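Long-range contacts in phytoene synthase (Enterococcus hirae, PDB 5IYS), which probably condenses two farnesyl diphosphate molecules into a carotenoid precursor such as dehydrosqualene, with magnesium ions holding the diphosphates: residues R114-F119 against R182-K187; A17-I22 against D86-A91; L167-R172 against F247-Q252; F99-A104 against L144-E149. One frame throughout, in Å; residues are numbered along the deposited sequence.

From the N terminus, contact 2 comes first: it brings helix 87-98 back across helix 13-26 and closes its loop before any other contact opens. Contact 4 follows, joining the turn after helix 87-98 to the turn after helix 125-143. Contact 1 opens inside that loop and crosses it, running from the end of helix 104-116 to the segment before helix 187-193. Contact 3 in turn crosses contact 1, setting helix 155-172 beside helix 236-258 at the diphosphates. Contacts 1 and 3 touch, Y184 CB lying 3.7 Å from I170 CG2. Contacts 2 and 4 lie on the other side of the chain's centre from contact 3.

Contact 1: residues R114-F119 against R182-K187; sequences RKDADF and RIYLTK. With SO4 (sulfate ion), chain B.
The ring of F119 takes R182 over one face and turns an edge to the face of Y184. With CG anti to the backbone N (chi1 -172°), it receives the aliphatic part of R182, R182 CG standing 4.0 Å from the ring centroid in a CH-pi contact. The pair with Y184 is T-shaped, planes at 65°, and F119 CE1 comes within 3.3 Å of Y184 CE1. F119 CZ meets I183 O in the ring plane at 3.3 Å, a buried carbonyl oxygen with no hydrogen-bond partner in the model. The R182 guanidinium, nearly parallel to the F119 ring, sends NH1 in its own plane to Y184 OH (2.7 Å) and NH2 into a salt bridge with D60, a magnesium ligand of the aspartate-rich helix of this isoprenoid-synthase fold. D116 is held less closely, by a long salt bridge with OD1 3.8 Å from R182 NH1 and well off the guanidinium plane; no N-H points at it, so the attraction is probably one of charge alone, and OD2 bonds to Y131. The solvent side lies beyond, where exposed R114 grips a sulfate, probably from the crystallisation liquor, NE 2.7 Å from its O4 and NH2 3.1 Å from its O3.

Contact 2: residues A17-I22 against D86-A91; sequences AYCESI and DPVWRA
Y18 is the first residue of helix 13-26 in this segment to meet helix 87-98, and it lays its ring over P87. Because CG is anti to the backbone N (chi1 173°), the ring swings out beside the helix and offers one face to the proline: P87 CG sits above the ring centre, 4.1 Å from the centroid in a CH-pi contact, with P87 CB 3.9 Å from Y18 CD2. The valine that follows uses a different side of the same ring. V88 CG2 approaches the edge, near the ring plane, and reaches Y18 CE2 at 3.5 Å, so the tyrosine is touched on a face and along an edge by successive residues of one helical turn. Next comes C19, whose sulfur points between V88 and A91, lying 4.0 Å from A91 CB and slightly farther from V88 CG2; A50 of helix 39-60 also touches this cysteine. The proline stands at the first turn of its helix, just after D86, which caps that turn: D86 OD1 accepts from W89 N at 3.3 Å, and more weakly from V88 N, while D86 OD2 forms a salt bridge with R54. The side chain of R54 is also touched by Y18 and V88. A salt bridge from R90 to D15 adds a polar tie between the same two helices. Their short axes pass 9.6 Å apart at a steep 109°, an apolar helix crossing of the all-helical isoprenoid-synthase fold, away from the magnesium sites.

Contact 3: residues L167-R172 against F247-Q252; sequences LTNILR and FIYREQ. With MG (magnesium ion), chain D; FPS (S-[(2E,6E)-3,7,11-trimethyldodeca-2,6,10-trienyl] trihydrogen thiodiphosphate), chain G; FPS (S-[(2E,6E)-3,7,11-trimethyldodeca-2,6,10-trienyl] trihydrogen thiodiphosphate), chain H.
N169 and Y249 meet through a nearly straight hydrogen bond, ND2 to OH at 3.0 Å with an N-H...O angle of 169°, and the amide and phenol ring are almost coplanar. The two ends of the asparagine have different partners: OD1 binds a magnesium ion at 2.1 Å, whose other ligands are O2A of the chain H thiodiphosphate and three waters, while ND2 serves the tyrosine and, weakly, O3A of the same thiodiphosphate. Y249 OH accepts this bond and donates its own proton to O2B of the chain G thiodiphosphate, 2.8 Å away. That oxygen also takes R172 NH1 at 2.7 Å, so donors from two helices grip one phosphate oxygen. N169, R172 and Y249 all line the substrate-analogue pocket; N169 and D173, a position one helical turn on that can bind magnesium but holds none here, probably correspond to the second metal-binding motif of squalene and phytoene synthases, facing the DDxxD helix across the cleft. R172 bends at chi3 (71°), turning its guanidinium so that a second N-H of NH1 reaches Q252 OE1, 2.9 Å away near the guanidinium plane, although the amide is turned steeply against that group. The other end of this amide gives NE2 to Y249 O at 3.1 Å, on a lone pair in the carbonyl plane, fixing the glutamine as second-shell support for the arginine. Y249 O accepts from Q252 N as well. T168 CG2 rests against Y249, 3.5 Å from its O and a little farther from CD2, while T168 OG1 bonds to A164 O and Y224. Y49 and R53 also bond the thiodiphosphates.

Contact 4: residues F99-A104 against L144-E149; sequences FPMVTA and LPLLTE
With CG anti to the carbonyl carbon (chi1 -66°), F99 turns its ring toward L146, and the leucine, CG set likewise beside its own backbone N, brings CD2 over one face of that ring. The methyl lies 3.8 Å from the ring centroid, offset toward the rim so that its closest ring atom is F99 CD2 at 3.4 Å; the two side chains cross at about a right angle, making a CH-pi contact. P145 fills the neighbouring position. Its ring slides past that of P100 in the opposite direction, P145 CB standing 4.1 Å from P100 CD, and P145 CG comes within 3.5 Å of P100 O. The backbone is bent here: P100 is the centre of an inverse gamma turn, bracketed by a weak bond from M101 N to F99 O. M101 then folds back, its chain bent at chi2 and chi3, until SD touches both partners, 4.1 Å from P145 CB and 4.1 Å from L146 CD2. L146 also packs on S44 and V45 of helix 39-60 and on V95 of helix 87-98, while F99 rests against K41 and S44. No hydrogen bond passes between the segments; they meet through apolar groups and carbonyl oxygens in van der Waals contact. Two interhelical turns, after helix 87-98 and after helix 125-143, thus pack together in the helical bundle of the squalene/phytoene synthase fold, away from its metal sites.

Contact 1: residues R114-F119 against R182-K187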
# COMPACT_ATOMS: atom_id res chain seq x y z
N ARG A 114 -1.28 -8.08 12.70
CA ARG A 114 -1.12 -8.95 13.86
C ARG A 114 -0.28 -10.19 13.49
O ARG A 114 0.61 -10.63 14.22
CB ARG A 114 -2.51 -9.36 14.39
CG ARG A 114 -2.53 -10.14 15.72
CD ARG A 114 -3.96 -10.28 16.25
NE ARG A 114 -4.10 -11.35 17.24
CZ ARG A 114 -5.23 -11.62 17.90
NH1 ARG A 114 -6.31 -10.87 17.69
NH2 ARG A 114 -5.29 -12.65 18.73
N LYS A 115 -0.48 -10.68 12.27
CA LYS A 115 0.35 -11.77 11.76
C LYS A 115 1.83 -11.41 11.58
O LYS A 115 2.72 -12.23 11.85
CB LYS A 115 -0.20 -12.31 10.45
CG LYS A 115 0.19 -13.76 10.23
CD LYS A 115 0.77 -14.00 8.86
CE LYS A 115 0.98 -15.50 8.65
NZ LYS A 115 2.00 -16.07 9.58
N ASP A 116 2.10 -10.20 11.12
CA ASP A 116 3.47 -9.71 11.08
C ASP A 116 4.12 -9.63 12.45
O ASP A 116 5.34 -9.73 12.54
CB ASP A 116 3.55 -8.34 10.44
CG ASP A 116 3.62 -8.42 8.95
OD1 ASP A 116 4.22 -9.39 8.43
OD2 ASP A 116 3.13 -7.47 8.30
N ALA A 117 3.32 -9.44 13.49
CA ALA A 117 3.84 -9.37 14.84
C ALA A 117 4.50 -10.68 15.29
O ALA A 117 5.26 -10.69 16.26
CB ALA A 117 2.75 -8.98 15.80
N ASP A 118 4.15 -11.79 14.64
CA ASP A 118 4.79 -13.08 14.88
C ASP A 118 5.24 -13.64 13.53
O ASP A 118 4.57 -14.48 12.93
CB ASP A 118 3.80 -14.02 15.59
CG ASP A 118 4.24 -15.49 15.58
OD1 ASP A 118 5.44 -15.81 15.38
OD2 ASP A 118 3.37 -16.35 15.84
N PHE A 119 6.32 -13.07 13.01
CA PHE A 119 6.63 -13.22 11.60
C PHE A 119 6.99 -14.65 11.19
O PHE A 119 7.83 -15.26 11.85
CB PHE A 119 7.74 -12.26 11.16
CG PHE A 119 7.94 -12.26 9.67
CD1 PHE A 119 7.00 -11.65 8.85
CD2 PHE A 119 8.92 -13.04 9.09
CE1 PHE A 119 7.11 -11.73 7.48
CE2 PHE A 119 9.01 -13.14 7.73
CZ PHE A 119 8.07 -12.51 6.92
N ARG A 182 13.22 -10.71 8.83
CA ARG A 182 12.11 -11.05 7.96
C ARG A 182 12.54 -11.46 6.56
O ARG A 182 13.25 -10.72 5.88
CB ARG A 182 11.11 -9.90 7.90
CG ARG A 182 10.54 -9.50 9.25
CD ARG A 182 9.29 -8.67 9.02
NE ARG A 182 8.79 -8.08 10.26
CZ ARG A 182 7.74 -7.27 10.34
NH1 ARG A 182 7.01 -6.98 9.26
NH2 ARG A 182 7.40 -6.76 11.51
N ILE A 183 11.98 -12.56 6.09
CA ILE A 183 12.11 -12.94 4.68
C ILE A 183 10.71 -13.06 4.12
O ILE A 183 9.95 -13.93 4.56
CB ILE A 183 12.88 -14.27 4.49
CG1 ILE A 183 14.29 -14.16 5.09
CG2 ILE A 183 12.94 -14.66 3.01
CD1 ILE A 183 15.15 -15.42 4.92
N TYR A 184 10.35 -12.16 3.21
CA TYR A 184 9.08 -12.29 2.48
C TYR A 184 9.16 -13.16 1.22
O TYR A 184 8.15 -13.66 0.73
CB TYR A 184 8.56 -10.88 2.14
CG TYR A 184 8.13 -10.11 3.37
CD1 TYR A 184 6.86 -10.28 3.92
CD2 TYR A 184 9.02 -9.24 4.01
CE1 TYR A 184 6.48 -9.59 5.03
CE2 TYR A 184 8.64 -8.54 5.13
CZ TYR A 184 7.36 -8.71 5.63
OH TYR A 184 6.96 -7.99 6.74
N LEU A 185 10.34 -13.27 0.62
CA LEU A 185 10.50 -14.17 -0.51
C LEU A 185 10.11 -15.59 -0.08
O LEU A 185 10.29 -15.95 1.08
CB LEU A 185 11.96 -14.15 -0.99
CG LEU A 185 12.53 -12.78 -1.34
CD1 LEU A 185 14.01 -12.92 -1.70
CD2 LEU A 185 11.75 -12.12 -2.48
N THR A 186 9.48 -16.35 -0.97
CA THR A 186 8.90 -17.61 -0.57
C THR A 186 9.96 -18.71 -0.48
O THR A 186 10.99 -18.68 -1.17
CB THR A 186 7.72 -18.05 -1.45
OG1 THR A 186 8.18 -18.48 -2.73
CG2 THR A 186 6.73 -16.89 -1.62
N LYS A 187 9.75 -19.62 0.47
CA LYS A 187 10.57 -20.82 0.51
C LYS A 187 10.64 -21.55 -0.83
O LYS A 187 11.71 -21.93 -1.30
CB LYS A 187 10.11 -21.73 1.64
CG LYS A 187 10.47 -21.17 2.99
CD LYS A 187 10.20 -22.20 4.08
CE LYS A 187 10.34 -21.59 5.47
NZ LYS A 187 9.52 -22.37 6.44
S SO4 B . -2.12 -14.53 17.53
O1 SO4 B . -2.79 -15.64 16.86
O2 SO4 B . -0.71 -14.84 17.69
O3 SO4 B . -2.72 -14.30 18.85
O4 SO4 B . -2.27 -13.33 16.70

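Contact 2: residues A17-I22 against D86-A91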
# COMPACT_ATOMS: atom_id res chain seq x y z
N ALA A 17 -6.65 17.81 9.07
CA ALA A 17 -5.27 18.37 9.03
C ALA A 17 -4.30 17.43 9.72
O ALA A 17 -3.20 17.19 9.22
CB ALA A 17 -5.20 19.77 9.65
N TYR A 18 -4.73 16.85 10.83
CA TYR A 18 -3.91 15.88 11.52
C TYR A 18 -3.51 14.73 10.59
O TYR A 18 -2.34 14.32 10.52
CB TYR A 18 -4.64 15.36 12.75
CG TYR A 18 -3.94 14.22 13.44
CD1 TYR A 18 -3.06 14.46 14.49
CD2 TYR A 18 -4.20 12.92 13.08
CE1 TYR A 18 -2.44 13.41 15.15
CE2 TYR A 18 -3.59 11.86 13.73
CZ TYR A 18 -2.73 12.12 14.77
OH TYR A 18 -2.13 11.04 15.39
N CYS A 19 -4.51 14.14 9.93
CA CYS A 19 -4.25 13.10 8.94
C CYS A 19 -3.40 13.56 7.74
O CYS A 19 -2.50 12.83 7.32
CB CYS A 19 -5.57 12.47 8.46
SG CYS A 19 -6.60 11.81 9.80
N GLU A 20 -3.67 14.74 7.19
CA GLU A 20 -2.86 15.24 6.06
C GLU A 20 -1.39 15.32 6.42
O GLU A 20 -0.48 14.98 5.65
CB GLU A 20 -3.34 16.62 5.58
CG GLU A 20 -2.54 17.13 4.38
CD GLU A 20 -3.25 18.19 3.57
OE1 GLU A 20 -4.44 18.48 3.85
OE2 GLU A 20 -2.60 18.67 2.61
N SER A 21 -1.12 15.78 7.64
CA SER A 21 0.26 15.93 8.01
C SER A 21 0.93 14.57 8.12
O SER A 21 2.10 14.39 7.76
CB SER A 21 0.32 16.71 9.33
OG SER A 21 1.65 16.80 9.75
N ILE A 22 0.19 13.58 8.60
CA ILE A 22 0.74 12.23 8.70
C ILE A 22 1.18 11.70 7.32
O ILE A 22 2.30 11.20 7.16
CB ILE A 22 -0.22 11.27 9.44
CG1 ILE A 22 -0.11 11.55 10.95
CG2 ILE A 22 0.12 9.78 9.11
CD1 ILE A 22 -1.15 10.88 11.82
N ASP A 86 -11.23 10.60 18.87
CA ASP A 86 -9.82 10.46 18.48
C ASP A 86 -9.74 10.99 17.03
O ASP A 86 -10.63 10.72 16.25
CB ASP A 86 -9.46 8.96 18.48
CG ASP A 86 -8.17 8.65 17.72
OD1 ASP A 86 -8.04 8.92 16.50
OD2 ASP A 86 -7.29 8.03 18.33
N PRO A 87 -8.72 11.81 16.71
CA PRO A 87 -8.73 12.55 15.45
C PRO A 87 -8.92 11.66 14.22
O PRO A 87 -9.61 12.07 13.28
CB PRO A 87 -7.34 13.21 15.37
CG PRO A 87 -6.58 12.72 16.56
CD PRO A 87 -7.51 12.05 17.52
N VAL A 88 -8.20 10.54 14.18
CA VAL A 88 -8.25 9.65 13.03
C VAL A 88 -9.62 9.03 12.91
O VAL A 88 -10.20 9.03 11.84
CB VAL A 88 -7.16 8.55 13.11
CG1 VAL A 88 -7.31 7.54 11.95
CG2 VAL A 88 -5.78 9.17 13.02
N TRP A 89 -10.20 8.65 14.04
CA TRP A 89 -11.53 8.04 14.03
C TRP A 89 -12.63 9.05 13.74
O TRP A 89 -13.55 8.74 12.99
CB TRP A 89 -11.80 7.32 15.36
CG TRP A 89 -11.03 6.03 15.47
CD1 TRP A 89 -10.00 5.76 16.32
CD2 TRP A 89 -11.19 4.85 14.65
NE1 TRP A 89 -9.54 4.48 16.13
CE2 TRP A 89 -10.23 3.91 15.08
CE3 TRP A 89 -12.02 4.53 13.57
CZ2 TRP A 89 -10.15 2.62 14.53
CZ3 TRP A 89 -11.93 3.26 13.00
CH2 TRP A 89 -10.97 2.33 13.46
N ARG A 90 -12.43 10.29 14.18
CA ARG A 90 -13.41 11.36 13.88
C ARG A 90 -13.38 11.72 12.38
O ARG A 90 -14.44 11.83 11.73
CB ARG A 90 -13.18 12.61 14.74
CG ARG A 90 -13.70 12.47 16.21
CD ARG A 90 -13.57 13.77 16.96
NE ARG A 90 -12.25 14.36 16.83
CZ ARG A 90 -11.34 14.40 17.80
NH1 ARG A 90 -11.63 13.92 18.99
NH2 ARG A 90 -10.14 14.95 17.59
N ALA A 91 -12.18 11.81 11.81
CA ALA A 91 -12.08 12.03 10.36
C ALA A 91 -12.69 10.84 9.61
O ALA A 91 -13.46 11.02 8.67
CB ALA A 91 -10.59 12.19 9.95

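Contact 3: residues L167-R172 against F247-Q252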
# COMPACT_ATOMS: atom_id res chain seq x y z
N LEU A 167 4.18 -6.38 -3.37
CA LEU A 167 5.31 -7.11 -3.98
C LEU A 167 6.47 -6.18 -4.30
O LEU A 167 7.64 -6.53 -4.16
CB LEU A 167 4.87 -7.78 -5.28
CG LEU A 167 4.00 -9.04 -5.14
CD1 LEU A 167 3.74 -9.66 -6.50
CD2 LEU A 167 4.67 -10.03 -4.20
N THR A 168 6.15 -5.00 -4.84
CA THR A 168 7.17 -3.99 -5.11
C THR A 168 7.89 -3.58 -3.82
O THR A 168 9.12 -3.48 -3.77
CB THR A 168 6.51 -2.74 -5.74
OG1 THR A 168 5.81 -3.12 -6.95
CG2 THR A 168 7.54 -1.66 -6.06
N ASN A 169 7.12 -3.35 -2.76
CA ASN A 169 7.71 -3.02 -1.46
C ASN A 169 8.67 -4.10 -0.94
O ASN A 169 9.78 -3.81 -0.45
CB ASN A 169 6.59 -2.71 -0.46
CG ASN A 169 7.12 -2.23 0.89
OD1 ASN A 169 7.61 -3.04 1.66
ND2 ASN A 169 7.01 -0.93 1.18
N ILE A 170 8.26 -5.35 -1.14
CA ILE A 170 9.05 -6.51 -0.76
C ILE A 170 10.38 -6.55 -1.52
O ILE A 170 11.48 -6.71 -0.94
CB ILE A 170 8.23 -7.80 -1.02
CG1 ILE A 170 7.17 -8.01 0.07
CG2 ILE A 170 9.13 -9.01 -1.04
CD1 ILE A 170 6.09 -9.08 -0.26
N LEU A 171 10.29 -6.32 -2.83
CA LEU A 171 11.43 -6.41 -3.74
C LEU A 171 12.37 -5.24 -3.52
O LEU A 171 13.59 -5.34 -3.72
CB LEU A 171 10.93 -6.42 -5.19
CG LEU A 171 10.31 -7.77 -5.61
CD1 LEU A 171 9.52 -7.59 -6.88
CD2 LEU A 171 11.42 -8.85 -5.82
N ARG A 172 11.81 -4.13 -3.07
CA ARG A 172 12.63 -2.95 -2.80
C ARG A 172 13.47 -3.16 -1.55
O ARG A 172 14.58 -2.61 -1.43
CB ARG A 172 11.71 -1.72 -2.68
CG ARG A 172 12.43 -0.38 -2.45
CD ARG A 172 11.39 0.69 -2.08
NE ARG A 172 10.89 0.43 -0.73
CZ ARG A 172 9.91 1.11 -0.14
NH1 ARG A 172 9.22 2.00 -0.84
NH2 ARG A 172 9.63 0.88 1.14
N PHE A 247 1.89 4.33 -10.98
CA PHE A 247 3.10 4.49 -11.79
C PHE A 247 4.29 4.89 -10.93
O PHE A 247 5.40 4.36 -11.07
CB PHE A 247 2.90 5.58 -12.85
CG PHE A 247 2.28 5.08 -14.14
CD1 PHE A 247 1.02 4.51 -14.15
CD2 PHE A 247 2.85 5.45 -15.36
CE1 PHE A 247 0.38 4.15 -15.37
CE2 PHE A 247 2.23 5.13 -16.57
CZ PHE A 247 1.00 4.46 -16.57
N ILE A 248 4.05 5.79 -9.98
CA ILE A 248 5.14 6.15 -9.06
C ILE A 248 5.63 4.95 -8.26
O ILE A 248 6.84 4.76 -8.10
CB ILE A 248 4.77 7.37 -8.19
CG1 ILE A 248 4.71 8.60 -9.10
CG2 ILE A 248 5.75 7.62 -7.03
CD1 ILE A 248 3.81 9.72 -8.57
N TYR A 249 4.71 4.16 -7.69
CA TYR A 249 5.15 3.03 -6.89
C TYR A 249 5.89 1.99 -7.76
O TYR A 249 6.95 1.51 -7.36
CB TYR A 249 3.99 2.41 -6.09
CG TYR A 249 4.46 1.94 -4.74
CD1 TYR A 249 4.76 2.86 -3.74
CD2 TYR A 249 4.73 0.60 -4.52
CE1 TYR A 249 5.18 2.44 -2.50
CE2 TYR A 249 5.17 0.16 -3.27
CZ TYR A 249 5.40 1.09 -2.28
OH TYR A 249 5.86 0.68 -1.07
N ARG A 250 5.37 1.74 -8.96
CA ARG A 250 5.93 0.71 -9.85
C ARG A 250 7.35 1.06 -10.29
O ARG A 250 8.16 0.17 -10.58
CB ARG A 250 5.08 0.59 -11.13
CG ARG A 250 5.64 -0.43 -12.12
CD ARG A 250 4.65 -0.67 -13.26
NE ARG A 250 4.49 0.57 -14.02
CZ ARG A 250 3.69 0.70 -15.07
NH1 ARG A 250 2.97 -0.34 -15.48
NH2 ARG A 250 3.57 1.88 -15.67
N GLU A 251 7.57 2.35 -10.49
CA GLU A 251 8.90 2.87 -10.85
C GLU A 251 10.03 2.42 -9.94
O GLU A 251 11.17 2.26 -10.39
CB GLU A 251 8.84 4.41 -10.91
CG GLU A 251 10.19 5.06 -11.20
CD GLU A 251 10.63 4.93 -12.65
OE1 GLU A 251 9.83 4.46 -13.50
OE2 GLU A 251 11.80 5.25 -12.94
N GLN A 252 9.72 2.10 -8.68
CA GLN A 252 10.77 1.59 -7.81
C GLN A 252 11.39 0.28 -8.25
O GLN A 252 12.53 -0.02 -7.86
CB GLN A 252 10.30 1.48 -6.36
CG GLN A 252 9.72 2.81 -5.87
CD GLN A 252 9.10 2.68 -4.51
OE1 GLN A 252 9.71 3.03 -3.50
NE2 GLN A 252 7.95 2.01 -4.46
MG MG D . 8.18 -3.90 3.54
C1 FPS G . 3.32 1.59 0.92
S1 FPS G . 2.85 2.64 2.24
C2 FPS G . 1.98 1.03 0.46
C3 FPS G . 1.80 -0.22 -0.01
C4 FPS G . 2.95 -1.17 -0.13
C5 FPS G . 0.43 -0.69 -0.45
C6 FPS G . -0.69 0.34 -0.31
C7 FPS G . -1.88 -0.13 -1.13
C8 FPS G . -2.67 0.73 -1.80
C10 FPS G . -3.89 0.16 -2.48
C9 FPS G . -2.43 2.22 -1.83
C11 FPS G . -3.86 0.55 -3.96
C12 FPS G . -5.16 0.16 -4.65
C13 FPS G . -6.23 0.97 -4.82
C14 FPS G . -7.45 0.48 -5.54
C15 FPS G . -6.23 2.40 -4.32
PA FPS G . 4.32 4.03 2.66
O1A FPS G . 3.75 5.24 3.26
O2A FPS G . 5.13 3.27 3.84
O3A FPS G . 5.38 4.29 1.50
PB FPS G . 6.66 3.28 1.47
O1B FPS G . 7.82 3.89 2.20
O2B FPS G . 6.86 3.04 -0.01
O3B FPS G . 6.40 1.95 2.13
C1 FPS H . 3.88 -0.45 4.02
S1 FPS H . 4.61 -2.00 3.62
C2 FPS H . 2.74 -0.67 4.99
C3 FPS H . 1.56 -1.25 4.67
C4 FPS H . 1.27 -1.85 3.32
C5 FPS H . 0.51 -1.34 5.76
C6 FPS H . -0.14 0.02 6.02
C7 FPS H . -0.54 0.69 4.72
C8 FPS H . -0.26 1.98 4.48
C10 FPS H . -0.65 2.53 3.13
C9 FPS H . 0.51 2.81 5.48
C11 FPS H . -2.02 3.17 3.12
C12 FPS H . -2.00 4.00 1.85
C13 FPS H . -3.05 4.71 1.40
C14 FPS H . -4.37 4.78 2.11
C15 FPS H . -2.89 5.46 0.11
PA FPS H . 6.09 -2.04 5.02
O1A FPS H . 5.49 -2.01 6.38
O2A FPS H . 6.92 -3.41 4.85
O3A FPS H . 7.16 -0.89 4.63
PB FPS H . 7.47 0.48 5.38
O1B FPS H . 8.90 0.35 5.84
O2B FPS H . 6.58 0.73 6.58
O3B FPS H . 7.27 1.58 4.37
O HOH W 1 9.29 -4.93 2.56
O HOH W 2 7.18 -5.60 3.67
O HOH W 3 9.06 -2.48 3.41

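Contact 4: residues F99-A104 against L144-E149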
# COMPACT_ATOMS: atom_id res chain seq x y z
N PHE A 99 -19.47 8.50 2.18
CA PHE A 99 -19.26 7.51 1.11
C PHE A 99 -19.65 6.14 1.67
O PHE A 99 -19.60 5.96 2.88
CB PHE A 99 -17.78 7.49 0.69
CG PHE A 99 -17.34 8.78 0.04
CD1 PHE A 99 -17.55 9.00 -1.31
CD2 PHE A 99 -16.71 9.77 0.79
CE1 PHE A 99 -17.14 10.20 -1.90
CE2 PHE A 99 -16.34 10.97 0.22
CZ PHE A 99 -16.57 11.18 -1.13
N PRO A 100 -19.94 5.17 0.79
CA PRO A 100 -20.33 3.83 1.25
C PRO A 100 -19.13 3.00 1.68
O PRO A 100 -18.83 1.94 1.11
CB PRO A 100 -21.02 3.23 0.02
CG PRO A 100 -20.44 3.97 -1.15
CD PRO A 100 -20.00 5.32 -0.68
N MET A 101 -18.36 3.56 2.61
CA MET A 101 -17.21 2.85 3.15
C MET A 101 -17.69 1.62 3.91
O MET A 101 -18.77 1.64 4.49
CB MET A 101 -16.52 3.80 4.14
CG MET A 101 -16.01 5.05 3.41
SD MET A 101 -14.52 4.75 2.41
CE MET A 101 -13.32 4.39 3.69
N VAL A 102 -16.84 0.59 3.99
CA VAL A 102 -17.16 -0.63 4.73
C VAL A 102 -16.05 -0.98 5.70
O VAL A 102 -14.86 -0.81 5.40
CB VAL A 102 -17.50 -1.82 3.77
CG1 VAL A 102 -18.70 -1.44 2.90
CG2 VAL A 102 -16.35 -2.12 2.86
N THR A 103 -16.39 -1.53 6.86
CA THR A 103 -15.37 -1.78 7.87
C THR A 103 -14.56 -3.06 7.63
O THR A 103 -13.49 -3.22 8.20
CB THR A 103 -15.96 -1.86 9.29
OG1 THR A 103 -16.96 -2.88 9.34
CG2 THR A 103 -16.55 -0.50 9.69
N ALA A 104 -15.07 -3.99 6.82
CA ALA A 104 -14.40 -5.29 6.67
C ALA A 104 -12.93 -5.23 6.28
O ALA A 104 -12.13 -5.91 6.90
CB ALA A 104 -15.18 -6.23 5.68
N LEU A 144 -11.79 2.07 -2.32
CA LEU A 144 -12.62 1.96 -3.52
C LEU A 144 -13.86 2.85 -3.49
O LEU A 144 -14.25 3.41 -4.51
CB LEU A 144 -13.05 0.51 -3.72
CG LEU A 144 -12.25 -0.34 -4.71
CD1 LEU A 144 -12.90 -1.74 -4.98
CD2 LEU A 144 -12.06 0.41 -6.03
N PRO A 145 -14.54 2.96 -2.33
CA PRO A 145 -15.77 3.72 -2.37
C PRO A 145 -15.51 5.20 -2.60
O PRO A 145 -16.43 5.94 -2.95
CB PRO A 145 -16.37 3.49 -0.97
CG PRO A 145 -15.79 2.18 -0.52
CD PRO A 145 -14.36 2.26 -1.04
N LEU A 146 -14.27 5.65 -2.45
CA LEU A 146 -13.95 7.03 -2.83
C LEU A 146 -13.76 7.24 -4.33
O LEU A 146 -13.59 8.38 -4.77
CB LEU A 146 -12.73 7.58 -2.09
CG LEU A 146 -12.70 7.30 -0.58
CD1 LEU A 146 -11.33 7.63 0.06
CD2 LEU A 146 -13.77 8.10 0.11
N LEU A 147 -13.58 6.14 -5.05
CA LEU A 147 -13.02 6.18 -6.40
C LEU A 147 -13.96 5.73 -7.50
O LEU A 147 -13.66 5.87 -8.67
CB LEU A 147 -11.74 5.32 -6.43
CG LEU A 147 -10.63 5.66 -5.41
CD1 LEU A 147 -9.51 4.63 -5.54
CD2 LEU A 147 -10.11 7.06 -5.72
N THR A 148 -15.05 5.06 -7.14
CA THR A 148 -15.93 4.47 -8.13
C THR A 148 -17.35 4.53 -7.56
O THR A 148 -17.52 4.44 -6.35
CB THR A 148 -15.51 3.00 -8.51
OG1 THR A 148 -16.33 2.52 -9.58
CG2 THR A 148 -15.66 2.05 -7.35
N GLU A 149 -18.34 4.54 -8.45
CA GLU A 149 -19.74 4.53 -8.06
C GLU A 149 -20.12 3.22 -7.39
O GLU A 149 -20.85 3.22 -6.41
CB GLU A 149 -20.68 4.86 -9.23
CG GLU A 149 -20.59 3.92 -10.46
CD GLU A 149 -21.35 4.44 -11.71
OE1 GLU A 149 -22.54 4.09 -11.89
OE2 GLU A 149 -20.75 5.16 -12.56